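Local coordinates for protein 11R-lipoxygenase (Gersemia fruticosa, PDB 3VF1) that probably oxygenates polyunsaturated fatty acids with molecular oxygen at a non-heme iron centre, as a calcium-dependent lipoxygenase, at residues A[230-235]-A[614-619]. Numbering follows the deposited sequence.
Sequences EDFRQL and ASLANK
Between the 3-10 turns of 230-235, which carry Phe-232, and the short link 616-618 between two helices, the backbones stay well apart, the nearest alpha carbons, Phe-232 CA and Lys-619 CA, lying 8.8 Å from each other. The Phe-232 side chain bridges this gap to Leu-616 and Ala-617, and with no hydrogen bond between the segments, the contact shows how a single long aromatic side chain can join two pieces of chain. Its first torsion (chi1 -82°) sets CG opposite the carbonyl carbon and beside the backbone N, and from there the outer end of the ring reaches the second segment. Leu-616 comes to meet it: one methyl branch does the touching, with CD1 3.9 Å from Phe-232 CE2, and the two side chains are set at a slant to each other. At the far tip of the ring, Phe-232 CZ lies 4.1 Å from Ala-617 O, which sits at the ring edge close to its plane, where the weakly positive ring hydrogens would probably favour an oxygen.

Both segments belong to the lipoxygenase part of the chain, away from the iron. Residues 616-618 connect helix 609-615 to helix 619-632, so the 3-10 residues face the junction between two helices, and Asn-618 is the N-cap of the latter, its OD1 accepting a hydrogen bond from Gln-621 N. The 3-10 turns are held by successive i to i+3 bonds, among them Leu-235 N to Phe-232 O at 3.2 Å. Around the buried ring, Trp-226 meets it at an interplanar angle of about 45° and His-589 at about 15°, while Ala-622 of helix 619-632 touches both Phe-232 and Leu-235. On the polar flank, Lys-619 NZ remains 6.4 Å from Asp-231 OD2, too far for a salt bridge, although the opposite charges may still attract weakly.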
loop_
_atom_site.group_PDB
_atom_site.type_symbol
_atom_site.label_atom_id
_atom_site.label_comp_id
_atom_site.label_asym_id
_atom_site.label_seq_id
_atom_site.Cartn_x
_atom_site.Cartn_y
_atom_site.Cartn_z
ATOM N N GLU A 230 17.590 27.165 -3.483
ATOM C CA GLU A 230 17.005 27.431 -2.173
ATOM C C GLU A 230 15.557 27.902 -2.270
ATOM O O GLU A 230 14.827 27.875 -1.280
ATOM C CB GLU A 230 17.838 28.468 -1.420
ATOM C CG GLU A 230 19.287 28.062 -1.219
ATOM C CD GLU A 230 19.424 26.689 -0.592
ATOM O OE1 GLU A 230 19.474 26.602 0.653
ATOM O OE2 GLU A 230 19.481 25.692 -1.345
ATOM N N ASP A 231 15.142 28.330 -3.459
ATOM C CA ASP A 231 13.791 28.852 -3.646
ATOM C C ASP A 231 12.728 27.756 -3.640
ATOM O O ASP A 231 11.536 28.045 -3.527
ATOM C CB ASP A 231 13.701 29.657 -4.944
ATOM C CG ASP A 231 14.327 31.036 -4.821
ATOM O OD1 ASP A 231 14.492 31.521 -3.683
ATOM O OD2 ASP A 231 14.648 31.637 -5.867
ATOM N N PHE A 232 13.151 26.502 -3.765
ATOM C CA PHE A 232 12.217 25.386 -3.685
ATOM C C PHE A 232 11.550 25.324 -2.312
ATOM O O PHE A 232 10.481 24.734 -2.160
ATOM C CB PHE A 232 12.921 24.062 -3.992
ATOM C CG PHE A 232 13.074 23.784 -5.461
ATOM C CD1 PHE A 232 11.978 23.418 -6.226
ATOM C CD2 PHE A 232 14.311 23.882 -6.076
ATOM C CE1 PHE A 232 12.112 23.161 -7.578
ATOM C CE2 PHE A 232 14.451 23.622 -7.428
ATOM C CZ PHE A 232 13.350 23.263 -8.179
ATOM N N ARG A 233 12.181 25.941 -1.317
ATOM C CA ARG A 233 11.626 25.991 0.033
ATOM C C ARG A 233 10.341 26.819 0.084
ATOM O O ARG A 233 9.608 26.774 1.073
ATOM C CB ARG A 233 12.656 26.568 1.008
ATOM C CG ARG A 233 13.892 25.700 1.186
ATOM C CD ARG A 233 15.088 26.515 1.657
ATOM N NE ARG A 233 15.109 26.714 3.106
ATOM C CZ ARG A 233 15.908 26.064 3.955
ATOM N NH1 ARG A 233 16.774 25.156 3.524
ATOM N NH2 ARG A 233 15.843 26.327 5.252
ATOM N N GLN A 234 10.072 27.572 -0.978
ATOM C CA GLN A 234 8.861 28.382 -1.054
ATOM C C GLN A 234 7.612 27.511 -1.129
ATOM O O GLN A 234 6.517 27.953 -0.782
ATOM C CB GLN A 234 8.907 29.300 -2.277
ATOM C CG GLN A 234 9.975 30.377 -2.216
ATOM C CD GLN A 234 9.989 31.250 -3.454
ATOM O OE1 GLN A 234 9.041 31.246 -4.241
ATOM N NE2 GLN A 234 11.066 32.005 -3.637
ATOM N N LEU A 235 7.781 26.274 -1.584
ATOM C CA LEU A 235 6.653 25.371 -1.773
ATOM C C LEU A 235 6.129 24.826 -0.448
ATOM O O LEU A 235 5.037 24.260 -0.393
ATOM C CB LEU A 235 7.048 24.216 -2.695
ATOM C CG LEU A 235 7.498 24.630 -4.096
ATOM C CD1 LEU A 235 7.810 23.413 -4.948
ATOM C CD2 LEU A 235 6.439 25.493 -4.763
ATOM N N ALA A 614 17.949 25.117 -14.947
ATOM C CA ALA A 614 17.295 24.982 -16.245
ATOM C C ALA A 614 16.859 23.543 -16.498
ATOM O O ALA A 614 15.951 23.293 -17.294
ATOM C CB ALA A 614 18.217 25.460 -17.355
ATOM N N SER A 615 17.511 22.599 -15.823
ATOM C CA SER A 615 17.155 21.189 -15.941
ATOM C C SER A 615 16.027 20.826 -14.983
ATOM O O SER A 615 15.091 20.119 -15.352
ATOM C CB SER A 615 18.370 20.303 -15.669
ATOM O OG SER A 615 19.250 20.291 -16.777
ATOM N N LEU A 616 16.121 21.314 -13.752
ATOM C CA LEU A 616 15.128 20.997 -12.734
ATOM C C LEU A 616 13.753 21.526 -13.126
ATOM O O LEU A 616 13.632 22.434 -13.948
ATOM C CB LEU A 616 15.550 21.564 -11.377
ATOM C CG LEU A 616 16.837 20.979 -10.789
ATOM C CD1 LEU A 616 17.141 21.603 -9.435
ATOM C CD2 LEU A 616 16.744 19.464 -10.673
ATOM N N ALA A 617 12.721 20.940 -12.530
ATOM C CA ALA A 617 11.341 21.300 -12.826
ATOM C C ALA A 617 11.128 22.806 -12.733
ATOM O O ALA A 617 11.772 23.486 -11.934
ATOM C CB ALA A 617 10.402 20.580 -11.870
ATOM N N ASN A 618 10.226 23.325 -13.558
ATOM C CA ASN A 618 9.854 24.731 -13.482
ATOM C C ASN A 618 8.874 24.939 -12.333
ATOM O O ASN A 618 8.560 24.002 -11.605
ATOM C CB ASN A 618 9.267 25.216 -14.814
ATOM C CG ASN A 618 7.998 24.483 -15.201
ATOM O OD1 ASN A 618 7.171 24.154 -14.353
ATOM N ND2 ASN A 618 7.839 24.224 -16.492
ATOM N N LYS A 619 8.391 26.165 -12.168
ATOM C CA LYS A 619 7.565 26.499 -11.013
ATOM C C LYS A 619 6.239 25.738 -10.996
ATOM O O LYS A 619 5.882 25.137 -9.984
ATOM C CB LYS A 619 7.327 28.010 -10.948
ATOM C CG LYS A 619 8.613 28.806 -10.776
ATOM C CD LYS A 619 8.353 30.222 -10.295
ATOM C CE LYS A 619 9.656 30.973 -10.079
ATOM N NZ LYS A 619 9.430 32.339 -9.532
#